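Local coordinates for DUF4627 domain-containing protein (Bacteroides thetaiotaomicron, PDB 3SEE) that is of unknown function but, with its galactose-binding-like domain, is thought to bind sugars, at residues I49-T54 / Y59-K64; I38-N41 / V46-I49; T116-N121 / N127-M132. One frame throughout, in Å; residues are numbered along the deposited sequence. Where two conformers were deposited one is given.

Interaction 1: I49-T54 / Y59-K64; sequences IAWEQT and YPNAMK
Trp-51 and Met-63 face each other as a non-hydrogen-bonded pair of an antiparallel beta hairpin, and their side chains cross at about a right angle. In Met-63, deposited as selenomethionine, the bend at chi2 brings SE to 3.9 Å from Trp-51 CB, and the bend at chi3 folds CE back toward Trp-51 N. SE sits 84° off the normal of the five-membered ring, a Met-aromatic contact made at the indole edge. An unbranched, flexible methionine chain suits this spot, since it can curl over the strand in this way.

On the same face Asn-61 and Gln-53 run side by side with their amide planes 16° apart. Gln-53 NE2 donates to Asn-61 OD1 at 3.0 Å, and that oxygen also lies obliquely against Trp-51 CZ2. The other face carries charge: Glu-52 OE1 and Lys-64 NZ form a long salt bridge of 3.7 Å, spanned by two waters that each donate a hydrogen bond to OE1 and accept one from NZ, in one case only weakly. The lysine reaches it by turning at chi3 (-79°).

Toward the turn, Thr-54 OG1 donates to Tyr-59 O at 2.6 Å and its CG2 rests on Ala-62 CB at 3.6 Å, a place that suits a residue with both a hydroxyl and a methyl.

Paired backbone bonds join Ala-50 to Lys-64 and Glu-52 to Ala-62, and Thr-54 N to Pro-60 O adds one more; these set the register that aligns the side chains. Further out, Trp-51 NE1 is hydrogen-bonded to Phe-17 O, while Tyr-59 meets the rings of Trp-159 and Tyr-99. Strand 48-53 is an outermost strand of the eight-stranded antiparallel sheet; strand 61-66 lies between it and strand 211-221, and Met-63 reaches Ile-38 of strand 36-40 in the other sheet.

Interaction 2: I38-N41 / V46-I49; sequences IMNN and VTTI. With NA (sodium ion), chain B.
Asn-40 reaches from strand 36-40 to Thr-47, and its side chain can be followed outward from CB. The first torsion sets CG anti to the backbone N (chi1 -175°), carrying the amide across to the other segment, where CG of Asn-40 lies 3.9 Å from Thr-47 CG2. At the tip the two amide atoms divide the work. Asn-40 OD1 lies against the Thr-47 methyl and 2.9 Å from a water that can donate to it and accepts from Thr-47 N. Asn-40 ND2 donates to Thr-47 O at 2.9 Å, approaching from above the carbonyl plane (57° out of it), and also donates to a second water that accepts from Ile-49 N as well. Asparagine suits the place because one short amide offers a donor to a backbone carbonyl and an acceptor to a bridging water.

Here a strand of the six-stranded mixed sheet packs against an edge strand of the eight-stranded antiparallel one, in a domain of the galactose-binding-like class. Thr-47 O also binds the sodium ion at 2.4 Å, joined by Thr-48 OG1 and two waters, so the carbonyl that Asn-40 grips is itself a metal ligand. Thr-47 OG1 turns to Asn-67 and Asp-66 instead. Deeper in, branched Ile-38 and Ile-49 slide past each other in opposite directions, CG2 of the former 3.8 Å from CB of the latter, while Ile-49 CD1 rests on Met-39 O at 3.6 Å.

Interaction 3: T116-N121 / N127-M132; sequences TNEEKN and NTTFFM
Glu-118 meets Thr-129 with both carboxylate oxygens, and these charged hydrogen bonds carry the contact. Thr-129 OG1 donates to Glu-118 OE1 at 2.7 Å on its syn lone pair, and Thr-129 N donates to Glu-118 OE2 at the same 2.7 Å, also on the syn side but 24° out of the carboxylate plane. Threonine suits the position because its hydroxyl stands beside its own backbone N, chi1 -48°, so one residue offers two donors to one carboxylate. On the glutamate, CG lies against Asn-127 O, and the bend at chi2 (-92°) turns CD and the carboxylate toward Thr-129.

A backbone bond supports this grip: Asn-127 N donates to Glu-119 O at 2.9 Å with a nearly straight N-H.

Water supplies the third kind of link. One molecule donates a hydrogen bond to Glu-118 OE1 at 2.8 Å and accepts from both Glu-119 N and Asn-127 ND2; a second accepts from Asn-127 ND2 and donates weakly to Lys-120 O. The asparagine amide thus reaches the opposite segment through solvent, while Asn-127 OD1 lies 3.7 Å from Asn-121 CB.

A glutamine in place of Glu-118, with an NH2 for one oxygen, would probably cost the N-H of Thr-129 its acceptor or force the hydroxyl to turn, and would leave Lys-114 without its countercharge.

That lysine lies outside the two segments, on strand 108-115, and pairs with Glu-118 OE2 in a salt bridge, so the carboxylate gathers neutral donors and one cation at the surface. Such surroundings should favour its ionised form and tie the loop after strand 108-115 to the approach to strand 130-133.

Interactions 1 and 2 are successive uses of strand 48-53 and share Ile-49, which turns its CA-H to Lys-64 O in interaction 1 and its side chain to Ile-38 and Met-39 in interaction 2. They touch where Met-63 CE lies 4.1 Å from Ile-38 CG1, although their centres are 14 Å apart. The sodium ion is held within interaction 2 and lies about 8 Å from the side chain of Ile-49, at the start of interaction 1. Interaction 3 stands apart, its centre 30 Å from that of interaction 1, across the middle of the chain, and its nearest atoms about 10 Å from interaction 2. All three nevertheless reach the eight-stranded sheet.

Interaction 1: I49-T54 / Y59-K64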
ATOM      1  N   ILE A  49     -11.270   7.476   5.864  1.00  8.99           N
ATOM      2  CA  ILE A  49     -10.222   7.861   4.937  1.00  8.91           C
ATOM      3  C   ILE A  49     -10.817   8.937   4.041  1.00  9.52           C
ATOM      4  O   ILE A  49     -11.822   8.675   3.375  1.00 10.24           O
ATOM      5  CB  ILE A  49      -9.738   6.645   4.108  1.00  9.09           C
ATOM      6  CG1 ILE A  49      -9.154   5.571   5.024  1.00  9.65           C
ATOM      7  CG2 ILE A  49      -8.706   7.080   3.072  1.00 10.48           C
ATOM      8  CD1 ILE A  49      -8.729   4.276   4.349  1.00 11.65           C
ATOM      9  N   ALA A  50     -10.199  10.113   4.009  1.00  9.79           N
ATOM     10  CA  ALA A  50     -10.771  11.240   3.310  1.00 10.48           C
ATOM     11  C   ALA A  50      -9.704  12.215   2.857  1.00  9.81           C
ATOM     12  O   ALA A  50      -8.635  12.336   3.473  1.00 10.67           O
ATOM     13  CB  ALA A  50     -11.808  11.989   4.184  1.00 12.25           C
ATOM     14  N   TRP A  51     -10.036  12.950   1.801  1.00 10.47           N
ATOM     15  CA  TRP A  51      -9.217  14.039   1.281  1.00 10.17           C
ATOM     16  C   TRP A  51      -9.323  15.257   2.173  1.00 10.52           C
ATOM     17  O   TRP A  51     -10.362  15.509   2.785  1.00 13.14           O
ATOM     18  CB  TRP A  51      -9.709  14.384  -0.120  1.00 10.60           C
ATOM     19  CG  TRP A  51      -8.963  15.425  -0.847  1.00 10.42           C
ATOM     20  CD1 TRP A  51      -7.847  15.256  -1.603  1.00 11.02           C
ATOM     21  CD2 TRP A  51      -9.326  16.803  -0.978  1.00 10.91           C
ATOM     22  NE1 TRP A  51      -7.457  16.443  -2.155  1.00 11.63           N
ATOM     23  CE2 TRP A  51      -8.364  17.406  -1.805  1.00 11.24           C
ATOM     24  CE3 TRP A  51     -10.369  17.585  -0.475  1.00 12.02           C
ATOM     25  CZ2 TRP A  51      -8.433  18.756  -2.164  1.00 12.38           C
ATOM     26  CZ3 TRP A  51     -10.424  18.938  -0.837  1.00 12.01           C
ATOM     27  CH2 TRP A  51      -9.467  19.496  -1.660  1.00 12.55           C
ATOM     28  N   GLU A  52      -8.250  16.019   2.261  1.00 10.54           N
ATOM     29  CA  GLU A  52      -8.226  17.240   3.058  0.50 11.03           C
ATOM     30  C   GLU A  52      -7.266  18.254   2.465  1.00 11.03           C
ATOM     31  O   GLU A  52      -6.292  17.901   1.797  1.00 12.04           O
ATOM     32  CB  GLU A  52      -7.760  16.941   4.478  0.50 12.05           C
ATOM     33  CG  GLU A  52      -6.318  16.436   4.508  0.50 10.67           C
ATOM     34  CD  GLU A  52      -5.755  16.226   5.891  0.50 11.78           C
ATOM     35  OE1 GLU A  52      -6.359  16.631   6.894  0.50 13.49           O
ATOM     36  OE2 GLU A  52      -4.639  15.679   5.963  0.50 12.04           O
ATOM     37  N   GLN A  53      -7.521  19.521   2.771  1.00 10.73           N
ATOM     38  CA  GLN A  53      -6.544  20.580   2.580  1.00 11.06           C
ATOM     39  C   GLN A  53      -5.921  20.848   3.954  1.00 11.36           C
ATOM     40  O   GLN A  53      -6.628  21.047   4.951  1.00 13.41           O
ATOM     41  CB  GLN A  53      -7.199  21.793   1.964  1.00 12.47           C
ATOM     42  CG  GLN A  53      -7.703  21.425   0.580  1.00 15.03           C
ATOM     43  CD  GLN A  53      -7.935  22.597  -0.274  1.00 16.00           C
ATOM     44  OE1 GLN A  53      -8.909  23.302  -0.089  1.00 18.13           O
ATOM     45  NE2 GLN A  53      -7.042  22.821  -1.245  1.00 17.26           N
ATOM     46  N   THR A  54      -4.595  20.813   4.009  1.00 11.01           N
ATOM     47  CA  THR A  54      -3.868  20.706   5.255  1.00 11.32           C
ATOM     48  C   THR A  54      -3.517  22.044   5.906  1.00 12.01           C
ATOM     49  O   THR A  54      -3.244  22.106   7.112  1.00 13.68           O
ATOM     50  CB  THR A  54      -2.543  20.008   5.005  1.00 11.55           C
ATOM     51  OG1 THR A  54      -1.806  20.829   4.092  1.00 11.68           O
ATOM     52  CG2 THR A  54      -2.718  18.580   4.407  1.00 12.75           C
ATOM     53  N   TYR A  59       2.826  20.858   1.574  1.00 12.46           N
ATOM     54  CA  TYR A  59       1.985  19.662   1.281  1.00 11.42           C
ATOM     55  C   TYR A  59       0.531  20.074   1.457  1.00 10.21           C
ATOM     56  O   TYR A  59      -0.103  19.710   2.444  1.00 10.64           O
ATOM     57  CB  TYR A  59       2.345  18.499   2.224  1.00 12.21           C
ATOM     58  CG  TYR A  59       3.795  18.135   2.113  1.00 12.95           C
ATOM     59  CD1 TYR A  59       4.254  17.406   1.031  1.00 13.84           C
ATOM     60  CD2 TYR A  59       4.703  18.553   3.057  1.00 13.37           C
ATOM     61  CE1 TYR A  59       5.589  17.123   0.880  1.00 14.94           C
ATOM     62  CE2 TYR A  59       6.061  18.250   2.933  1.00 14.79           C
ATOM     63  CZ  TYR A  59       6.485  17.558   1.841  1.00 14.92           C
ATOM     64  OH  TYR A  59       7.832  17.308   1.693  1.00 17.36           O
ATOM     65  N   PRO A  60       0.011  20.897   0.536  1.00 10.18           N
ATOM     66  CA  PRO A  60      -1.256  21.559   0.852  0.50 10.28           C
ATOM     67  C   PRO A  60      -2.505  20.704   0.724  1.00  9.76           C
ATOM     68  O   PRO A  60      -3.537  21.090   1.240  1.00 10.33           O
ATOM     69  CB  PRO A  60      -1.292  22.747  -0.102  0.50 10.59           C
ATOM     70  CG  PRO A  60      -0.255  22.497  -1.124  0.50 11.30           C
ATOM     71  CD  PRO A  60       0.718  21.510  -0.603  0.50 10.09           C
ATOM     72  N   ASN A  61      -2.404  19.536   0.101  1.00  9.38           N
ATOM     73  CA  ASN A  61      -3.507  18.586   0.001  1.00  9.30           C
ATOM     74  C   ASN A  61      -2.965  17.221   0.410  1.00  8.99           C
ATOM     75  O   ASN A  61      -1.797  16.918   0.181  1.00 10.68           O
ATOM     76  CB  ASN A  61      -4.029  18.488  -1.434  1.00 10.29           C
ATOM     77  CG  ASN A  61      -4.339  19.848  -2.029  1.00 11.83           C
ATOM     78  OD1 ASN A  61      -5.407  20.381  -1.820  1.00 15.07           O
ATOM     79  ND2 ASN A  61      -3.386  20.394  -2.776  1.00 14.48           N
ATOM     80  N   ALA A  62      -3.816  16.393   1.008  1.00  9.16           N
ATOM     81  CA  ALA A  62      -3.406  15.094   1.531  1.00  8.34           C
ATOM     82  C   ALA A  62      -4.613  14.202   1.681  1.00  9.40           C
ATOM     83  O   ALA A  62      -5.763  14.662   1.633  1.00 10.06           O
ATOM     84  CB  ALA A  62      -2.714  15.278   2.876  1.00  9.65           C
HETATM   85  N   MSE A  63      -4.336  12.920   1.896  1.00  8.81           N
HETATM   86  CA  MSE A  63      -5.350  11.970   2.355  1.00  8.63           C
HETATM   87  C   MSE A  63      -5.100  11.697   3.821  1.00  8.73           C
HETATM   88  O   MSE A  63      -3.948  11.511   4.235  1.00 10.92           O
HETATM   89  CB  MSE A  63      -5.251  10.657   1.612  1.00  8.43           C
HETATM   90  CG  MSE A  63      -5.438  10.809   0.095  1.00 10.70           C
HETATM   91 SE   MSE A  63      -7.134  11.505  -0.461  0.75  9.46          SE
HETATM   92  CE  MSE A  63      -8.297  10.128   0.208  1.00 11.75           C
ATOM     93  N   LYS A  64      -6.156  11.663   4.626  1.00  9.08           N
ATOM     94  CA  LYS A  64      -6.059  11.353   6.048  0.50  8.64           C
ATOM     95  C   LYS A  64      -6.712  10.004   6.320  1.00  8.51           C
ATOM     96  O   LYS A  64      -7.869   9.784   5.943  1.00  9.85           O
ATOM     97  CB  LYS A  64      -6.732  12.443   6.884  0.50  9.35           C
ATOM     98  CG  LYS A  64      -6.637  12.195   8.382  0.50 10.49           C
ATOM     99  CD  LYS A  64      -7.439  13.179   9.187  0.50 10.90           C
ATOM    100  CE  LYS A  64      -6.673  14.479   9.310  0.50 13.25           C
ATOM    101  NZ  LYS A  64      -7.228  15.423  10.328  0.50 14.72           N
TER
HETATM  102  O   HOH W   1      -9.057  16.460   7.880  0.50 26.10           O
HETATM  103  O   HOH W   2      -5.786  17.418   9.615  1.00 37.31           O

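Interaction 2: I38-N41 / V46-I49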
ATOM      1  N   ILE A  38     -10.552   4.941  -2.477  1.00  9.46           N
ATOM      2  CA  ILE A  38     -10.658   4.677  -1.058  1.00  9.06           C
ATOM      3  C   ILE A  38     -11.235   3.298  -0.850  1.00  8.77           C
ATOM      4  O   ILE A  38     -12.330   2.996  -1.341  1.00 10.43           O
ATOM      5  CB  ILE A  38     -11.530   5.725  -0.362  1.00  9.80           C
ATOM      6  CG1 ILE A  38     -10.907   7.108  -0.521  1.00 11.13           C
ATOM      7  CG2 ILE A  38     -11.748   5.337   1.100  1.00 12.15           C
ATOM      8  CD1 ILE A  38     -11.881   8.263  -0.233  1.00 13.90           C
HETATM    9  N   MSE A  39     -10.489   2.429  -0.173  1.00  8.26           N
HETATM   10  CA  MSE A  39     -11.016   1.161   0.330  0.50  8.32           C
HETATM   11  C   MSE A  39     -11.277   1.312   1.816  1.00  8.18           C
HETATM   12  O   MSE A  39     -10.371   1.634   2.584  1.00  8.40           O
HETATM   13  CB  MSE A  39     -10.043   0.001   0.090  0.50  8.85           C
HETATM   14  CG  MSE A  39     -10.335  -0.771  -1.179  0.50  8.93           C
HETATM   15 SE   MSE A  39     -11.852  -1.955  -1.074  0.38  6.95          SE
HETATM   16  CE  MSE A  39     -10.952  -3.340  -0.146  0.50  6.36           C
ATOM     17  N   ASN A  40     -12.529   1.109   2.223  1.00  8.49           N
ATOM     18  CA  ASN A  40     -12.889   1.069   3.628  1.00  8.05           C
ATOM     19  C   ASN A  40     -14.019   0.083   3.783  1.00  8.16           C
ATOM     20  O   ASN A  40     -15.209   0.437   3.751  1.00  9.37           O
ATOM     21  CB  ASN A  40     -13.271   2.454   4.157  1.00  8.61           C
ATOM     22  CG  ASN A  40     -13.538   2.461   5.628  1.00  8.87           C
ATOM     23  OD1 ASN A  40     -13.518   1.414   6.289  1.00  9.22           O
ATOM     24  ND2 ASN A  40     -13.822   3.655   6.153  1.00  9.79           N
ATOM     25  N   ASN A  41     -13.640  -1.181   3.927  1.00  8.43           N
ATOM     26  CA  ASN A  41     -14.543  -2.271   4.218  1.00  9.11           C
ATOM     27  C   ASN A  41     -14.500  -2.665   5.681  1.00  8.96           C
ATOM     28  O   ASN A  41     -15.097  -3.660   6.056  1.00 10.65           O
ATOM     29  CB  ASN A  41     -14.314  -3.486   3.297  1.00  9.43           C
ATOM     30  CG  ASN A  41     -14.684  -3.225   1.863  1.00  9.89           C
ATOM     31  OD1 ASN A  41     -15.463  -2.318   1.541  1.00 11.58           O
ATOM     32  ND2 ASN A  41     -14.137  -4.062   0.968  1.00 11.15           N
ATOM     33  N   VAL A  46     -15.238   2.440  12.234  1.00  9.22           N
ATOM     34  CA  VAL A  46     -13.878   2.045  12.609  1.00  9.51           C
ATOM     35  C   VAL A  46     -12.819   3.037  12.122  1.00  9.08           C
ATOM     36  O   VAL A  46     -11.953   3.457  12.905  1.00 10.62           O
ATOM     37  CB  VAL A  46     -13.582   0.624  12.092  1.00  9.33           C
ATOM     38  CG1 VAL A  46     -12.077   0.271  12.213  1.00 10.34           C
ATOM     39  CG2 VAL A  46     -14.420  -0.426  12.876  1.00 10.88           C
ATOM     40  N   THR A  47     -12.873   3.406  10.845  1.00  9.00           N
ATOM     41  CA  THR A  47     -11.904   4.335  10.287  0.67  9.54           C
ATOM     42  C   THR A  47     -12.589   5.252   9.285  1.00  9.24           C
ATOM     43  O   THR A  47     -13.662   4.938   8.750  1.00  8.99           O
ATOM     44  CB  THR A  47     -10.668   3.582   9.691  0.67 10.33           C
ATOM     45  OG1 THR A  47      -9.734   4.530   9.141  0.67  9.70           O
ATOM     46  CG2 THR A  47     -11.076   2.586   8.628  0.67 10.66           C
ATOM     47  N   THR A  48     -11.974   6.402   9.047  1.00  9.59           N
ATOM     48  CA  THR A  48     -12.407   7.302   7.986  1.00  9.41           C
ATOM     49  C   THR A  48     -11.186   7.675   7.177  1.00  8.71           C
ATOM     50  O   THR A  48     -10.177   8.114   7.739  1.00 10.32           O
ATOM     51  CB  THR A  48     -13.037   8.569   8.571  1.00 10.72           C
ATOM     52  OG1 THR A  48     -14.203   8.178   9.314  1.00 11.74           O
ATOM     53  CG2 THR A  48     -13.429   9.586   7.488  1.00 12.10           C
ATOM     54  N   ILE A  49     -11.270   7.476   5.864  1.00  8.99           N
ATOM     55  CA  ILE A  49     -10.222   7.861   4.937  1.00  8.91           C
ATOM     56  C   ILE A  49     -10.817   8.937   4.041  1.00  9.52           C
ATOM     57  O   ILE A  49     -11.822   8.675   3.375  1.00 10.24           O
ATOM     58  CB  ILE A  49      -9.738   6.645   4.108  1.00  9.09           C
ATOM     59  CG1 ILE A  49      -9.154   5.571   5.024  1.00  9.65           C
ATOM     60  CG2 ILE A  49      -8.706   7.080   3.072  1.00 10.48           C
ATOM     61  CD1 ILE A  49      -8.729   4.276   4.349  1.00 11.65           C
TER
HETATM   62 NA    NA B 234     -15.581   6.240   9.254  1.00 11.59          NA
HETATM   63  O   HOH W   3     -14.833   1.956   8.767  1.00  9.11           O
HETATM   64  O   HOH W   4     -13.853   6.322   4.959  1.00 10.75           O
HETATM   65  O   HOH W   5     -14.845   6.238  11.590  1.00 15.61           O
HETATM   66  O   HOH W   6     -17.603   7.183   9.992  1.00 15.10           O

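Interaction 3: T116-N121 / N127-M132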
ATOM      1  N   THR A 116      -4.287  -7.115  -9.045  1.00  8.29           N
ATOM      2  CA  THR A 116      -5.686  -6.714  -8.940  1.00  8.46           C
ATOM      3  C   THR A 116      -6.655  -7.892  -9.023  1.00  7.78           C
ATOM      4  O   THR A 116      -7.530  -8.033  -8.152  1.00  8.95           O
ATOM      5  CB  THR A 116      -6.037  -5.679 -10.001  1.00  8.66           C
ATOM      6  OG1 THR A 116      -5.085  -4.613  -9.923  1.00  9.09           O
ATOM      7  CG2 THR A 116      -7.449  -5.137  -9.821  1.00 11.05           C
ATOM      8  N   ASN A 117      -6.493  -8.696 -10.077  1.00  8.63           N
ATOM      9  CA  ASN A 117      -7.431  -9.772 -10.376  1.00  8.92           C
ATOM     10  C   ASN A 117      -6.725 -11.114 -10.252  1.00  9.02           C
ATOM     11  O   ASN A 117      -5.959 -11.498 -11.125  1.00 10.28           O
ATOM     12  CB  ASN A 117      -8.048  -9.573 -11.767  1.00  8.94           C
ATOM     13  CG  ASN A 117      -9.093  -8.481 -11.775  1.00  9.11           C
ATOM     14  OD1 ASN A 117      -9.872  -8.389 -10.829  1.00 12.42           O
ATOM     15  ND2 ASN A 117      -9.134  -7.663 -12.827  1.00 11.44           N
ATOM     16  N   GLU A 118      -6.950 -11.768  -9.115  1.00 10.05           N
ATOM     17  CA  GLU A 118      -6.277 -13.012  -8.748  1.00 10.35           C
ATOM     18  C   GLU A 118      -7.057 -14.222  -9.202  1.00 12.53           C
ATOM     19  O   GLU A 118      -8.275 -14.202  -9.262  1.00 12.97           O
ATOM     20  CB  GLU A 118      -6.149 -13.096  -7.226  1.00 10.43           C
ATOM     21  CG  GLU A 118      -5.362 -11.927  -6.599  1.00  9.82           C
ATOM     22  CD  GLU A 118      -3.878 -12.154  -6.429  1.00  9.27           C
ATOM     23  OE1 GLU A 118      -3.282 -13.061  -7.049  1.00  9.59           O
ATOM     24  OE2 GLU A 118      -3.286 -11.341  -5.662  1.00  9.22           O
ATOM     25  N   GLU A 119      -6.315 -15.287  -9.476  1.00 14.17           N
ATOM     26  CA  GLU A 119      -6.964 -16.575  -9.724  0.50 16.31           C
ATOM     27  C   GLU A 119      -7.073 -17.324  -8.414  1.00 18.20           C
ATOM     28  O   GLU A 119      -6.524 -16.916  -7.389  1.00 16.50           O
ATOM     29  CB  GLU A 119      -6.215 -17.369 -10.798  0.50 16.64           C
ATOM     30  CG  GLU A 119      -6.156 -16.663 -12.150  0.50 17.83           C
ATOM     31  CD  GLU A 119      -7.534 -16.469 -12.790  0.50 19.50           C
ATOM     32  OE1 GLU A 119      -8.289 -17.463 -12.826  0.50 22.44           O
ATOM     33  OE2 GLU A 119      -7.880 -15.343 -13.268  0.50 19.57           O
ATOM     34  N   LYS A 120      -7.850 -18.409  -8.434  1.00 22.56           N
ATOM     35  CA  LYS A 120      -7.976 -19.299  -7.288  0.50 25.50           C
ATOM     36  C   LYS A 120      -7.013 -20.469  -7.440  1.00 27.60           C
ATOM     37  O   LYS A 120      -6.686 -20.871  -8.559  1.00 28.31           O
ATOM     38  CB  LYS A 120      -9.411 -19.806  -7.179  0.50 26.12           C
ATOM     39  CG  LYS A 120     -10.361 -18.804  -6.568  0.50 27.91           C
ATOM     40  CD  LYS A 120     -11.807 -19.163  -6.861  0.50 30.04           C
ATOM     41  CE  LYS A 120     -12.743 -18.631  -5.781  0.50 30.86           C
ATOM     42  NZ  LYS A 120     -12.757 -17.139  -5.676  0.50 31.92           N
ATOM     43  N   ASN A 121      -6.538 -21.005  -6.320  1.00 31.09           N
ATOM     44  CA  ASN A 121      -5.641 -22.152  -6.367  1.00 34.66           C
ATOM     45  C   ASN A 121      -6.454 -23.438  -6.437  1.00 36.68           C
ATOM     46  O   ASN A 121      -7.696 -23.396  -6.413  1.00 37.06           O
ATOM     47  CB  ASN A 121      -4.642 -22.147  -5.194  1.00 35.30           C
ATOM     48  CG  ASN A 121      -5.247 -22.618  -3.863  1.00 36.98           C
ATOM     49  OD1 ASN A 121      -6.448 -22.893  -3.743  1.00 38.05           O
ATOM     50  ND2 ASN A 121      -4.387 -22.707  -2.842  1.00 39.09           N
ATOM     51  N   ASN A 127      -5.652 -16.631  -4.683  1.00 12.70           N
ATOM     52  CA  ASN A 127      -4.239 -16.280  -4.538  1.00 11.72           C
ATOM     53  C   ASN A 127      -4.083 -14.852  -4.018  1.00 10.46           C
ATOM     54  O   ASN A 127      -4.968 -14.014  -4.207  1.00 10.82           O
ATOM     55  CB  ASN A 127      -3.525 -16.347  -5.885  1.00 11.67           C
ATOM     56  CG  ASN A 127      -3.397 -17.744  -6.443  1.00 14.42           C
ATOM     57  OD1 ASN A 127      -3.402 -18.754  -5.727  1.00 17.99           O
ATOM     58  ND2 ASN A 127      -3.219 -17.795  -7.754  1.00 15.06           N
ATOM     59  N   THR A 128      -2.942 -14.616  -3.389  1.00  9.79           N
ATOM     60  CA  THR A 128      -2.540 -13.273  -2.956  1.00  9.16           C
ATOM     61  C   THR A 128      -1.109 -13.068  -3.448  1.00  8.97           C
ATOM     62  O   THR A 128      -0.166 -13.614  -2.882  1.00  9.71           O
ATOM     63  CB  THR A 128      -2.626 -13.108  -1.430  1.00  9.84           C
ATOM     64  OG1 THR A 128      -1.773 -14.073  -0.800  1.00 10.04           O
ATOM     65  CG2 THR A 128      -4.047 -13.290  -0.898  1.00 11.60           C
ATOM     66  N   THR A 129      -0.974 -12.298  -4.522  1.00  8.51           N
ATOM     67  CA  THR A 129       0.288 -12.129  -5.236  1.00  8.23           C
ATOM     68  C   THR A 129       0.785 -10.702  -5.102  1.00  7.89           C
ATOM     69  O   THR A 129       0.058  -9.772  -5.443  1.00  7.94           O
ATOM     70  CB  THR A 129       0.094 -12.439  -6.738  1.00  8.54           C
ATOM     71  OG1 THR A 129      -0.622 -13.679  -6.890  1.00  9.74           O
ATOM     72  CG2 THR A 129       1.403 -12.507  -7.467  1.00  9.35           C
ATOM     73  N   PHE A 130       1.995 -10.527  -4.594  1.00  7.62           N
ATOM     74  CA  PHE A 130       2.543  -9.206  -4.287  1.00  7.49           C
ATOM     75  C   PHE A 130       3.937  -9.069  -4.897  1.00  7.57           C
ATOM     76  O   PHE A 130       4.690 -10.036  -4.877  1.00  8.89           O
ATOM     77  CB  PHE A 130       2.708  -9.009  -2.780  1.00  7.71           C
ATOM     78  CG  PHE A 130       1.474  -9.214  -1.953  1.00  7.56           C
ATOM     79  CD1 PHE A 130       1.091 -10.478  -1.518  1.00  8.12           C
ATOM     80  CD2 PHE A 130       0.720  -8.131  -1.540  1.00  7.96           C
ATOM     81  CE1 PHE A 130      -0.006 -10.643  -0.681  1.00  8.88           C
ATOM     82  CE2 PHE A 130      -0.370  -8.298  -0.710  1.00  8.04           C
ATOM     83  CZ  PHE A 130      -0.731  -9.540  -0.305  1.00  8.19           C
ATOM     84  N   PHE A 131       4.332  -7.866  -5.296  1.00  7.50           N
ATOM     85  CA  PHE A 131       5.749  -7.642  -5.563  1.00  7.65           C
ATOM     86  C   PHE A 131       6.560  -7.672  -4.261  1.00  7.58           C
ATOM     87  O   PHE A 131       6.087  -7.244  -3.205  1.00  8.05           O
ATOM     88  CB  PHE A 131       5.962  -6.324  -6.266  1.00  7.75           C
ATOM     89  CG  PHE A 131       5.382  -6.278  -7.646  1.00  7.51           C
ATOM     90  CD1 PHE A 131       5.786  -7.179  -8.608  1.00  8.23           C
ATOM     91  CD2 PHE A 131       4.418  -5.340  -7.996  1.00  8.27           C
ATOM     92  CE1 PHE A 131       5.249  -7.128  -9.892  1.00  8.98           C
ATOM     93  CE2 PHE A 131       3.872  -5.294  -9.263  1.00  9.05           C
ATOM     94  CZ  PHE A 131       4.297  -6.183 -10.215  1.00  9.29           C
HETATM   95  N   MSE A 132       7.765  -8.210  -4.336  1.00  7.66           N
HETATM   96  CA  MSE A 132       8.612  -8.353  -3.168  1.00  7.54           C
HETATM   97  C   MSE A 132       9.308  -7.051  -2.818  1.00  8.02           C
HETATM   98  O   MSE A 132       9.941  -6.419  -3.657  1.00  8.43           O
HETATM   99  CB  MSE A 132       9.661  -9.420  -3.446  1.00  8.07           C
HETATM  100  CG  MSE A 132      10.421  -9.844  -2.177  1.00  8.65           C
HETATM  101 SE   MSE A 132      11.948 -10.982  -2.571  0.75  8.27          SE
HETATM  102  CE  MSE A 132      13.277  -9.590  -2.827  1.00 12.40           C
TER
HETATM  103  O   HOH W   7      -3.500 -15.059  -8.986  1.00 13.18           O
HETATM  104  O   HOH W   8      -3.405 -20.340  -9.253  1.00 31.16           O